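Long-range contacts in nitronate monooxygenase family protein (Pseudomonas aeruginosa, PDB 4QIT), which uses FMN as cofactor and molecular oxygen to oxidise alkyl nitronates, the toxin propionate 3-nitronate being its best and presumed physiological substrate: residues G141-R149 with L170-A178; V179-G187 with A201-R209. The protein carries 1 engineered substitution. All coordinates share one frame; numbering follows the deposited sequence.

Contact 1 of 2, residues G141-R149 with L170-A178; sequences GAPPRDQVR and LVEAAGADA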
ATOM      1  N   GLY A 141      -0.483  19.861  -1.805  1.00 11.55           N
ATOM      2  CA  GLY A 141      -1.660  20.602  -2.240  1.00 12.17           C
ATOM      3  C   GLY A 141      -1.455  21.213  -3.613  1.00 13.24           C
ATOM      4  O   GLY A 141      -0.346  21.186  -4.166  1.00 13.82           O
ATOM      5  N   ALA A 142      -2.525  21.770  -4.169  1.00 16.87           N
ATOM      6  CA  ALA A 142      -2.427  22.473  -5.440  1.00 16.55           C
ATOM      7  C   ALA A 142      -2.571  23.962  -5.171  1.00 19.67           C
ATOM      8  O   ALA A 142      -3.371  24.370  -4.320  1.00 22.52           O
ATOM      9  CB  ALA A 142      -3.502  22.005  -6.393  1.00 19.27           C
ATOM     10  N   PRO A 143      -1.796  24.787  -5.884  1.00 19.40           N
ATOM     11  CA  PRO A 143      -1.974  26.233  -5.758  1.00 18.93           C
ATOM     12  C   PRO A 143      -3.314  26.647  -6.357  1.00 17.67           C
ATOM     13  O   PRO A 143      -3.927  25.856  -7.078  1.00 17.70           O
ATOM     14  CB  PRO A 143      -0.843  26.803  -6.624  1.00 19.54           C
ATOM     15  CG  PRO A 143       0.158  25.685  -6.752  1.00 17.36           C
ATOM     16  CD  PRO A 143      -0.666  24.442  -6.765  1.00 17.08           C
ATOM     17  N   PRO A 144      -3.767  27.877  -6.064  1.00 20.24           N
ATOM     18  CA  PRO A 144      -4.959  28.378  -6.752  1.00 24.36           C
ATOM     19  C   PRO A 144      -4.822  28.305  -8.275  1.00 21.59           C
ATOM     20  O   PRO A 144      -3.719  28.412  -8.823  1.00 19.76           O
ATOM     21  CB  PRO A 144      -5.029  29.840  -6.302  1.00 22.38           C
ATOM     22  CG  PRO A 144      -4.377  29.849  -4.965  1.00 21.92           C
ATOM     23  CD  PRO A 144      -3.268  28.827  -5.053  1.00 22.53           C
ATOM     24  N   ARG A 145      -5.952  28.118  -8.949  1.00 22.59           N
ATOM     25  CA  ARG A 145      -5.989  27.997 -10.402  1.00 21.28           C
ATOM     26  C   ARG A 145      -5.293  29.148 -11.131  1.00 21.65           C
ATOM     27  O   ARG A 145      -4.593  28.930 -12.123  1.00 18.69           O
ATOM     28  CB  ARG A 145      -7.440  27.883 -10.869  1.00 27.56           C
ATOM     29  CG  ARG A 145      -7.622  28.028 -12.364  1.00 28.52           C
ATOM     30  CD  ARG A 145      -8.052  26.719 -12.994  1.00 32.83           C
ATOM     31  NE  ARG A 145      -9.058  26.929 -14.033  1.00 35.30           N
ATOM     32  CZ  ARG A 145      -9.678  25.946 -14.678  1.00 39.67           C
ATOM     33  NH1 ARG A 145      -9.399  24.683 -14.388  1.00 32.81           N
ATOM     34  NH2 ARG A 145     -10.580  26.225 -15.611  1.00 37.04           N
ATOM     35  N   ASP A 146      -5.467  30.369 -10.630  1.00 24.25           N
ATOM     36  CA  ASP A 146      -4.889  31.536 -11.296  1.00 23.97           C
ATOM     37  C   ASP A 146      -3.360  31.537 -11.254  1.00 22.47           C
ATOM     38  O   ASP A 146      -2.716  32.066 -12.156  1.00 22.98           O
ATOM     39  CB  ASP A 146      -5.444  32.841 -10.714  1.00 27.19           C
ATOM     40  CG  ASP A 146      -4.908  33.137  -9.328  1.00 32.87           C
ATOM     41  OD1 ASP A 146      -5.081  32.289  -8.426  1.00 34.52           O
ATOM     42  OD2 ASP A 146      -4.303  34.214  -9.141  1.00 38.77           O
ATOM     43  N   GLN A 147      -2.784  30.942 -10.210  1.00 18.38           N
ATOM     44  CA  GLN A 147      -1.330  30.822 -10.114  1.00 18.85           C
ATOM     45  C   GLN A 147      -0.777  29.733 -11.032  1.00 17.71           C
ATOM     46  O   GLN A 147       0.254  29.932 -11.672  1.00 16.27           O
ATOM     47  CB  GLN A 147      -0.903  30.588  -8.668  1.00 18.82           C
ATOM     48  CG  GLN A 147      -1.248  31.754  -7.753  1.00 21.75           C
ATOM     49  CD  GLN A 147      -0.788  31.525  -6.336  1.00 24.48           C
ATOM     50  OE1 GLN A 147       0.255  30.912  -6.100  1.00 27.47           O
ATOM     51  NE2 GLN A 147      -1.567  32.008  -5.377  1.00 26.39           N
ATOM     52  N   VAL A 148      -1.473  28.599 -11.099  1.00 19.27           N
ATOM     53  CA  VAL A 148      -1.138  27.539 -12.046  1.00 17.63           C
ATOM     54  C   VAL A 148      -1.167  28.096 -13.465  1.00 18.47           C
ATOM     55  O   VAL A 148      -0.267  27.838 -14.257  1.00 18.40           O
ATOM     56  CB  VAL A 148      -2.134  26.361 -11.952  1.00 17.37           C
ATOM     57  CG1 VAL A 148      -1.862  25.328 -13.037  1.00 18.39           C
ATOM     58  CG2 VAL A 148      -2.077  25.713 -10.566  1.00 18.53           C
ATOM     59  N   ARG A 149      -2.203  28.883 -13.764  1.00 20.87           N
ATOM     60  CA  ARG A 149      -2.341  29.530 -15.071  1.00 21.15           C
ATOM     61  C   ARG A 149      -1.192  30.484 -15.392  1.00 18.99           C
ATOM     62  O   ARG A 149      -0.706  30.525 -16.524  1.00 20.63           O
ATOM     63  CB  ARG A 149      -3.659  30.302 -15.136  1.00 25.40           C
ATOM     64  CG  ARG A 149      -4.891  29.416 -15.238  1.00 28.06           C
ATOM     65  CD  ARG A 149      -4.871  28.558 -16.491  1.00 28.35           C
ATOM     66  NE  ARG A 149      -5.984  27.613 -16.513  1.00 33.81           N
ATOM     67  CZ  ARG A 149      -6.074  26.589 -17.355  1.00 37.09           C
ATOM     68  NH1 ARG A 149      -5.115  26.384 -18.246  1.00 41.04           N
ATOM     69  NH2 ARG A 149      -7.115  25.771 -17.306  1.00 39.72           N
ATOM     70  N   LEU A 170      -9.048  17.587  -7.304  1.00 15.02           N
ATOM     71  CA  LEU A 170      -8.619  18.938  -6.957  1.00 15.17           C
ATOM     72  C   LEU A 170      -7.456  19.381  -7.845  1.00 16.24           C
ATOM     73  O   LEU A 170      -7.354  20.555  -8.212  1.00 17.25           O
ATOM     74  CB  LEU A 170      -8.247  19.026  -5.469  1.00 16.30           C
ATOM     75  CG  LEU A 170      -9.384  18.738  -4.483  1.00 15.16           C
ATOM     76  CD1 LEU A 170      -8.902  18.716  -3.031  1.00 18.07           C
ATOM     77  CD2 LEU A 170     -10.494  19.767  -4.656  1.00 19.56           C
ATOM     78  N   VAL A 171      -6.584  18.443  -8.205  1.00 15.33           N
ATOM     79  CA  VAL A 171      -5.495  18.757  -9.117  1.00 15.96           C
ATOM     80  C   VAL A 171      -6.053  19.135 -10.482  1.00 16.96           C
ATOM     81  O   VAL A 171      -5.572  20.081 -11.121  1.00 17.25           O
ATOM     82  CB  VAL A 171      -4.515  17.574  -9.230  1.00 14.25           C
ATOM     83  CG1 VAL A 171      -3.513  17.784 -10.373  1.00 14.18           C
ATOM     84  CG2 VAL A 171      -3.793  17.401  -7.915  1.00 14.86           C
ATOM     85  N   GLU A 172      -7.073  18.402 -10.917  1.00 17.43           N
ATOM     86  CA  GLU A 172      -7.734  18.692 -12.183  1.00 19.57           C
ATOM     87  C   GLU A 172      -8.360  20.077 -12.143  1.00 20.11           C
ATOM     88  O   GLU A 172      -8.211  20.853 -13.086  1.00 20.71           O
ATOM     89  CB  GLU A 172      -8.800  17.639 -12.502  1.00 21.22           C
ATOM     90  CG  GLU A 172      -8.237  16.271 -12.826  1.00 24.05           C
ATOM     91  CD  GLU A 172      -9.305  15.192 -12.872  1.00 27.89           C
ATOM     92  OE1 GLU A 172      -8.945  14.013 -13.088  1.00 29.46           O
ATOM     93  OE2 GLU A 172     -10.501  15.519 -12.687  1.00 31.97           O
ATOM     94  N   ALA A 173      -9.033  20.391 -11.039  1.00 17.34           N
ATOM     95  CA  ALA A 173      -9.701  21.689 -10.900  1.00 20.72           C
ATOM     96  C   ALA A 173      -8.718  22.862 -10.831  1.00 24.74           C
ATOM     97  O   ALA A 173      -9.067  24.000 -11.163  1.00 21.76           O
ATOM     98  CB  ALA A 173     -10.619  21.689  -9.682  1.00 21.72           C
ATOM     99  N   ALA A 174      -7.492  22.582 -10.396  1.00 18.63           N
ATOM    100  CA  ALA A 174      -6.439  23.586 -10.322  1.00 19.41           C
ATOM    101  C   ALA A 174      -5.848  23.869 -11.702  1.00 18.65           C
ATOM    102  O   ALA A 174      -5.115  24.844 -11.890  1.00 20.63           O
ATOM    103  CB  ALA A 174      -5.345  23.126  -9.362  1.00 18.09           C
ATOM    104  N   GLY A 175      -6.154  23.002 -12.661  1.00 17.68           N
ATOM    105  CA  GLY A 175      -5.711  23.203 -14.029  1.00 18.16           C
ATOM    106  C   GLY A 175      -4.342  22.637 -14.374  1.00 20.76           C
ATOM    107  O   GLY A 175      -3.770  22.995 -15.405  1.00 20.02           O
ATOM    108  N   ALA A 176      -3.819  21.743 -13.532  1.00 17.33           N
ATOM    109  CA  ALA A 176      -2.484  21.182 -13.755  1.00 15.64           C
ATOM    110  C   ALA A 176      -2.382  20.395 -15.061  1.00 15.28           C
ATOM    111  O   ALA A 176      -3.388  19.897 -15.582  1.00 17.67           O
ATOM    112  CB  ALA A 176      -2.073  20.301 -12.570  1.00 14.53           C
ATOM    113  N   ASP A 177      -1.161  20.273 -15.575  1.00 12.28           N
ATOM    114  CA  ASP A 177      -0.898  19.491 -16.777  1.00 14.26           C
ATOM    115  C   ASP A 177      -0.828  17.983 -16.524  1.00 14.24           C
ATOM    116  O   ASP A 177      -1.059  17.193 -17.432  1.00 15.87           O
ATOM    117  CB  ASP A 177       0.404  19.958 -17.422  1.00 16.38           C
ATOM    118  CG  ASP A 177       0.339  21.402 -17.889  1.00 19.81           C
ATOM    119  OD1 ASP A 177      -0.257  21.643 -18.958  1.00 21.05           O
ATOM    120  OD2 ASP A 177       0.877  22.294 -17.198  1.00 16.75           O
ATOM    121  N   ALA A 178      -0.481  17.594 -15.298  1.00 15.36           N
ATOM    122  CA  ALA A 178      -0.394  16.180 -14.954  1.00 14.28           C
ATOM    123  C   ALA A 178      -0.504  15.971 -13.451  1.00 12.36           C
ATOM    124  O   ALA A 178      -0.206  16.871 -12.670  1.00 12.22           O
ATOM    125  CB  ALA A 178       0.905  15.571 -15.484  1.00 16.61           C
TER
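Ala-174 and Gly-175, at the C-terminal end of helix 165-173, lie against the first turn of helix 145-153 and illustrate how neighbouring outer helices of a TIM barrel pack where small residues let the backbones come close: the CA atoms of Arg-145 and Ala-174 are 4.4 Å apart. Gly-175, with its positive phi of 88°, closes helix 165-173 in a Schellman motif, and its CA lies 4.0 Å from Arg-145 NH1.

The apolar contacts centre on the methyl of Ala-174. Ala-142 CB, from the loop that leads into helix 145-153, meets Ala-174 CB at 3.7 Å, and Val-148 CG2 touches the same methyl more loosely. Val-148 holds CG1 anti to its N (chi1 174°), which sends this branch on toward the carbonyl of Gly-175 while CG2 turns to Ala-174. Behind them, Ala-142 and Val-148 both rest on strand 157-162.

Polar contacts are sparse. Bent at chi2 and chi3, the Arg-145 chain passes alongside the helix end and brings NH1 to Ala-173 O in a weak bond of 3.3 Å, with only 129° at the hydrogen. Arg-149, a neighbour on the same helix, turns the edge of its guanidinium, through NH2, onto a face of that of Arg-145. Gly-175 O has a partner in Gln-152, further along helix 145-153.

Ala-174 O, by contrast, is buried with no conventional donor: Arg-145 CA gives it a CH...O contact of 3.6 Å, and Val-148 CB lies at 3.3 Å.

Contact 2 of 2, residues V179-G187 with A201-R209; sequences VVAQGIEAG and AIGTLALVR. With FMN (flavin mononucleotide), chain C.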
ATOM      1  N   VAL A 179      -0.941  14.772 -13.072  1.00 10.82           N
ATOM      2  CA  VAL A 179      -1.040  14.393 -11.669  1.00 10.55           C
ATOM      3  C   VAL A 179       0.020  13.333 -11.383  1.00 10.67           C
ATOM      4  O   VAL A 179       0.203  12.388 -12.162  1.00 10.51           O
ATOM      5  CB  VAL A 179      -2.468  13.896 -11.301  1.00 10.74           C
ATOM      6  CG1 VAL A 179      -2.853  12.640 -12.099  1.00 12.12           C
ATOM      7  CG2 VAL A 179      -2.576  13.632  -9.798  1.00 11.39           C
ATOM      8  N   VAL A 180       0.747  13.528 -10.289  1.00 10.27           N
ATOM      9  CA  VAL A 180       1.696  12.518  -9.823  1.00 10.25           C
ATOM     10  C   VAL A 180       0.978  11.682  -8.776  1.00 10.62           C
ATOM     11  O   VAL A 180       0.687  12.150  -7.670  1.00 11.93           O
ATOM     12  CB  VAL A 180       2.954  13.146  -9.226  1.00  9.79           C
ATOM     13  CG1 VAL A 180       3.901  12.057  -8.735  1.00 13.00           C
ATOM     14  CG2 VAL A 180       3.655  14.045 -10.257  1.00 11.32           C
ATOM     15  N   ALA A 181       0.666  10.450  -9.146  1.00  8.28           N
ATOM     16  CA  ALA A 181      -0.087   9.549  -8.291  1.00  9.44           C
ATOM     17  C   ALA A 181       0.872   8.879  -7.328  1.00  9.55           C
ATOM     18  O   ALA A 181       1.609   7.973  -7.722  1.00  9.31           O
ATOM     19  CB  ALA A 181      -0.782   8.516  -9.136  1.00 10.34           C
ATOM     20  N   GLN A 182       0.854   9.310  -6.071  1.00  7.80           N
ATOM     21  CA  GLN A 182       1.765   8.763  -5.074  1.00  9.35           C
ATOM     22  C   GLN A 182       1.110   7.649  -4.272  1.00  7.40           C
ATOM     23  O   GLN A 182       0.209   7.899  -3.452  1.00  8.08           O
ATOM     24  CB  GLN A 182       2.251   9.858  -4.129  1.00  9.14           C
ATOM     25  CG  GLN A 182       3.357   9.387  -3.213  1.00 10.04           C
ATOM     26  CD  GLN A 182       3.530  10.279  -1.989  1.00 12.53           C
ATOM     27  OE1 GLN A 182       2.578  10.503  -1.249  1.00 11.96           O
ATOM     28  NE2 GLN A 182       4.750  10.773  -1.763  1.00 13.30           N
ATOM     29  N   GLY A 183       1.593   6.430  -4.480  1.00  7.22           N
ATOM     30  CA  GLY A 183       1.095   5.273  -3.757  1.00  7.58           C
ATOM     31  C   GLY A 183       1.717   5.175  -2.372  1.00  7.43           C
ATOM     32  O   GLY A 183       2.724   5.841  -2.066  1.00  7.93           O
ATOM     33  N   ILE A 184       1.131   4.304  -1.543  1.00  8.32           N
ATOM     34  CA  ILE A 184       1.594   4.104  -0.175  1.00  9.05           C
ATOM     35  C   ILE A 184       3.057   3.643  -0.137  1.00  8.74           C
ATOM     36  O   ILE A 184       3.766   3.902   0.833  1.00  7.82           O
ATOM     37  CB  ILE A 184       0.662   3.125   0.613  1.00 10.76           C
ATOM     38  CG1 ILE A 184       0.842   3.275   2.134  1.00 11.62           C
ATOM     39  CG2 ILE A 184       0.915   1.695   0.203  1.00 11.64           C
ATOM     40  CD1 ILE A 184       0.609   4.661   2.666  1.00 12.67           C
ATOM     41  N   GLU A 185       3.508   3.009  -1.218  1.00  8.94           N
ATOM     42  CA  GLU A 185       4.890   2.536  -1.337  1.00  6.83           C
ATOM     43  C   GLU A 185       5.924   3.646  -1.249  1.00  8.49           C
ATOM     44  O   GLU A 185       7.084   3.394  -0.904  1.00  8.71           O
ATOM     45  CB  GLU A 185       5.092   1.850  -2.691  1.00  7.42           C
ATOM     46  CG  GLU A 185       4.539   0.440  -2.809  1.00 10.27           C
ATOM     47  CD  GLU A 185       3.121   0.353  -3.344  1.00 12.66           C
ATOM     48  OE1 GLU A 185       2.295   1.266  -3.103  1.00 11.93           O
ATOM     49  OE2 GLU A 185       2.817  -0.667  -4.003  1.00 12.97           O
ATOM     50  N   ALA A 186       5.526   4.863  -1.614  1.00  8.21           N
ATOM     51  CA  ALA A 186       6.495   5.938  -1.827  1.00  7.11           C
ATOM     52  C   ALA A 186       7.304   6.275  -0.601  1.00  8.14           C
ATOM     53  O   ALA A 186       6.800   6.242   0.531  1.00  8.50           O
ATOM     54  CB  ALA A 186       5.810   7.185  -2.339  1.00  7.90           C
ATOM     55  N   GLY A 187       8.561   6.630  -0.837  1.00  7.65           N
ATOM     56  CA  GLY A 187       9.407   7.153   0.215  1.00  8.40           C
ATOM     57  C   GLY A 187       9.168   8.627   0.493  1.00  8.56           C
ATOM     58  O   GLY A 187       8.604   9.355  -0.328  1.00 10.80           O
ATOM     59  N   ALA A 201      -4.362   5.740   2.326  1.00 10.37           N
ATOM     60  CA  ALA A 201      -3.210   4.847   2.160  1.00 10.79           C
ATOM     61  C   ALA A 201      -3.405   3.824   1.027  1.00  8.38           C
ATOM     62  O   ALA A 201      -3.321   2.605   1.224  1.00  9.01           O
ATOM     63  CB  ALA A 201      -2.889   4.156   3.488  1.00 12.38           C
ATOM     64  N   ILE A 202      -3.669   4.348  -0.168  1.00  8.12           N
ATOM     65  CA  ILE A 202      -3.907   3.528  -1.348  1.00  8.05           C
ATOM     66  C   ILE A 202      -2.583   3.127  -2.001  1.00  7.50           C
ATOM     67  O   ILE A 202      -1.686   3.968  -2.182  1.00  8.30           O
ATOM     68  CB  ILE A 202      -4.764   4.296  -2.371  1.00  7.57           C
ATOM     69  CG1 ILE A 202      -6.061   4.783  -1.716  1.00  8.36           C
ATOM     70  CG2 ILE A 202      -5.057   3.434  -3.583  1.00 10.18           C
ATOM     71  CD1 ILE A 202      -6.893   5.679  -2.615  1.00 11.47           C
ATOM     72  N   GLY A 203      -2.444   1.848  -2.326  1.00  8.84           N
ATOM     73  CA  GLY A 203      -1.225   1.364  -2.953  1.00  7.58           C
ATOM     74  C   GLY A 203      -1.114   1.831  -4.389  1.00  7.97           C
ATOM     75  O   GLY A 203      -2.127   2.117  -5.044  1.00  8.79           O
ATOM     76  N   THR A 204       0.114   1.870  -4.887  1.00  8.83           N
ATOM     77  CA  THR A 204       0.389   2.347  -6.239  1.00  8.85           C
ATOM     78  C   THR A 204      -0.433   1.623  -7.320  1.00  9.51           C
ATOM     79  O   THR A 204      -0.980   2.265  -8.224  1.00  9.34           O
ATOM     80  CB  THR A 204       1.895   2.238  -6.554  1.00  9.80           C
ATOM     81  OG1 THR A 204       2.632   3.056  -5.647  1.00 10.64           O
ATOM     82  CG2 THR A 204       2.194   2.689  -7.973  1.00 11.69           C
ATOM     83  N   LEU A 205      -0.523   0.296  -7.229  1.00  7.86           N
ATOM     84  CA  LEU A 205      -1.207  -0.474  -8.259  1.00  8.29           C
ATOM     85  C   LEU A 205      -2.678  -0.077  -8.343  1.00 10.94           C
ATOM     86  O   LEU A 205      -3.218   0.075  -9.443  1.00 12.35           O
ATOM     87  CB  LEU A 205      -1.051  -1.968  -8.005  1.00 10.24           C
ATOM     88  CG  LEU A 205      -1.736  -2.853  -9.048  1.00  9.97           C
ATOM     89  CD1 LEU A 205      -0.788  -3.940  -9.526  1.00 14.00           C
ATOM     90  CD2 LEU A 205      -3.008  -3.443  -8.441  1.00 10.85           C
ATOM     91  N   ALA A 206      -3.329   0.112  -7.197  1.00  8.21           N
ATOM     92  CA  ALA A 206      -4.723   0.560  -7.227  1.00  9.20           C
ATOM     93  C   ALA A 206      -4.821   2.028  -7.629  1.00  9.19           C
ATOM     94  O   ALA A 206      -5.646   2.393  -8.482  1.00  9.90           O
ATOM     95  CB  ALA A 206      -5.410   0.339  -5.878  1.00  8.99           C
ATOM     96  N   LEU A 207      -3.992   2.883  -7.031  1.00  7.42           N
ATOM     97  CA  LEU A 207      -4.114   4.322  -7.272  1.00  8.24           C
ATOM     98  C   LEU A 207      -3.892   4.699  -8.730  1.00  9.60           C
ATOM     99  O   LEU A 207      -4.665   5.479  -9.298  1.00  9.79           O
ATOM    100  CB  LEU A 207      -3.157   5.122  -6.387  1.00  9.27           C
ATOM    101  CG  LEU A 207      -3.298   6.641  -6.493  1.00  7.66           C
ATOM    102  CD1 LEU A 207      -4.669   7.132  -6.017  1.00  9.87           C
ATOM    103  CD2 LEU A 207      -2.203   7.335  -5.707  1.00 10.10           C
ATOM    104  N   VAL A 208      -2.843   4.161  -9.343  1.00  8.23           N
ATOM    105  CA  VAL A 208      -2.551   4.483 -10.738  1.00  8.36           C
ATOM    106  C   VAL A 208      -3.688   4.042 -11.660  1.00 10.37           C
ATOM    107  O   VAL A 208      -4.111   4.798 -12.538  1.00 11.07           O
ATOM    108  CB  VAL A 208      -1.218   3.859 -11.189  1.00  9.02           C
ATOM    109  CG1 VAL A 208      -0.986   4.084 -12.680  1.00 10.21           C
ATOM    110  CG2 VAL A 208      -0.081   4.478 -10.404  1.00 10.93           C
ATOM    111  N   ARG A 209      -4.201   2.838 -11.442  1.00  9.28           N
ATOM    112  CA  ARG A 209      -5.300   2.338 -12.257  1.00  8.53           C
ATOM    113  C   ARG A 209      -6.551   3.194 -12.091  1.00 11.00           C
ATOM    114  O   ARG A 209      -7.231   3.509 -13.069  1.00 11.70           O
ATOM    115  CB  ARG A 209      -5.609   0.885 -11.917  1.00 10.15           C
ATOM    116  CG  ARG A 209      -6.634   0.286 -12.862  1.00 10.08           C
ATOM    117  CD  ARG A 209      -5.988  -0.249 -14.146  1.00 12.10           C
ATOM    118  NE  ARG A 209      -7.002  -0.459 -15.173  1.00 19.43           N
ATOM    119  CZ  ARG A 209      -7.253   0.394 -16.159  1.00 21.65           C
ATOM    120  NH1 ARG A 209      -8.209   0.115 -17.036  1.00 23.56           N
ATOM    121  NH2 ARG A 209      -6.544   1.520 -16.283  1.00 18.56           N
TER
HETATM  122  N1  FMN C 401       8.432  14.704  -2.887  1.00 26.23           N
HETATM  123  C2  FMN C 401       8.280  16.082  -2.949  1.00 22.75           C
HETATM  124  O2  FMN C 401       7.281  16.547  -3.483  1.00 31.43           O
HETATM  125  N3  FMN C 401       9.239  16.936  -2.452  1.00 21.59           N
HETATM  126  C4  FMN C 401      10.358  16.399  -1.852  1.00 21.28           C
HETATM  127  O4  FMN C 401      11.234  17.119  -1.381  1.00 20.96           O
HETATM  128  C4A FMN C 401      10.508  15.026  -1.777  1.00 27.42           C
HETATM  129  N5  FMN C 401      11.631  14.527  -1.171  1.00 27.68           N
HETATM  130  C5A FMN C 401      11.835  13.171  -1.092  1.00 23.83           C
HETATM  131  C6  FMN C 401      12.994  12.713  -0.481  1.00 22.71           C
HETATM  132  C7  FMN C 401      13.252  11.361  -0.388  1.00 21.93           C
HETATM  133  C7M FMN C 401      14.539  10.946   0.265  1.00 23.97           C
HETATM  134  C8  FMN C 401      12.325  10.446  -0.889  1.00 21.00           C
HETATM  135  C8M FMN C 401      12.584   8.971  -0.775  1.00 22.62           C
HETATM  136  C9  FMN C 401      11.154  10.912  -1.498  1.00 23.22           C
HETATM  137  C9A FMN C 401      10.900  12.284  -1.609  1.00 24.50           C
HETATM  138  N10 FMN C 401       9.747  12.782  -2.217  1.00 25.57           N
HETATM  139  C10 FMN C 401       9.552  14.160  -2.292  1.00 24.26           C
HETATM  140  C1' FMN C 401       8.702  11.838  -2.757  1.00 23.08           C
HETATM  141  C2' FMN C 401       8.876  11.533  -4.235  1.00 23.73           C
HETATM  142  O2' FMN C 401       8.444  12.634  -4.992  1.00 23.23           O
HETATM  143  C3' FMN C 401       8.041  10.328  -4.647  1.00 20.65           C
HETATM  144  O3' FMN C 401       6.722  10.401  -4.148  1.00 19.08           O
HETATM  145  C4' FMN C 401       8.689   9.096  -4.057  1.00 18.01           C
HETATM  146  O4' FMN C 401      10.097   9.246  -4.080  1.00 20.42           O
HETATM  147  C5' FMN C 401       8.314   7.896  -4.909  1.00 17.85           C
HETATM  148  O5' FMN C 401       8.599   6.791  -4.106  1.00 10.56           O
HETATM  149  P   FMN C 401       9.885   5.889  -4.355  1.00  7.93           P
HETATM  150  O1P FMN C 401      10.344   6.048  -5.780  1.00 10.49           O
HETATM  151  O2P FMN C 401       9.498   4.486  -4.003  1.00  8.78           O
HETATM  152  O3P FMN C 401      10.922   6.431  -3.427  1.00 10.36           O
HETATM  153  O   HOH W   1      -1.063   6.701  -1.500  1.00 13.06           O
HETATM  154  O   HOH W   2       0.726  -1.250  -5.185  1.00 10.91           O
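Glu-185 reaches across to the start of helix 204-212 and takes the backbone N-H of Thr-204 on OE1, a nearly straight bond of 2.9 Å and 170°. The N-H arrives on the syn side of the carboxylate, a little out of its plane. A bend at chi2 folds the chain back to this first turn, where the N-H groups of the helix start would probably favour a negative charge on the carboxylate; OE2 continues the pattern through a water held by Leu-205 N. Thr-204 lies obliquely across the glutamate, its OG1 3.1 Å from Glu-185 OE1 and also bonded to Gly-223 O. The same hydroxyl lies 3.3 Å from Gly-183 CA.

Ile-184 turns the other way. With CG1 anti to its N, CD1 ends on Ala-201 CB at 3.6 Å, while CG2 lies over Gly-203 CA. Its own N-H bonds to Ile-202 O at 2.9 Å, tilted 33° from the carbonyl plane, and a water joins that oxygen to Gln-182 O.

Farther along the helix, Leu-207 lays CD2 beside Ala-181 CB (3.9 Å) and against Gln-182 O. The Gln-182 side chain sets off away from the helix; NE2 donates to FMN O3' at 3.1 Å while OE1 accepts from Gly-191 N. Gly-187 N bonds to FMN O5'.

Strand 178-182 and helix 204-212 thus form a β/α unit of the TIM barrel, in which the segments 179-182 and 204-209 run nearly antiparallel, at 154°. The strand lies between 157-162 and 219-222, Leu-207 also touches Pro-165 of helix 165-173, and Gln-334 of the second subunit bonds to Ala-201 and Gly-203.

How the contacts relate
The two contacts follow one another along the chain, contact 1 closing at Ala-178 just before contact 2 opens at Val-179, and their centres are 20 Å apart. Strand 178-182 ties them together: it starts at the end of 170-178 and runs on through 179-187, while Val-171 CG1 of contact 1 packs against Val-179 CB of contact 2 at 4.1 Å. Contact 1 joins two consecutive outer helices, the start of 145-153 and the end of 165-173, over strand 157-162. It belongs to the outer helical layer, and contact 2 joins that layer to the C-terminal end of a strand, where, as is usual in TIM barrels, the cofactor binds; the second subunit also approaches there.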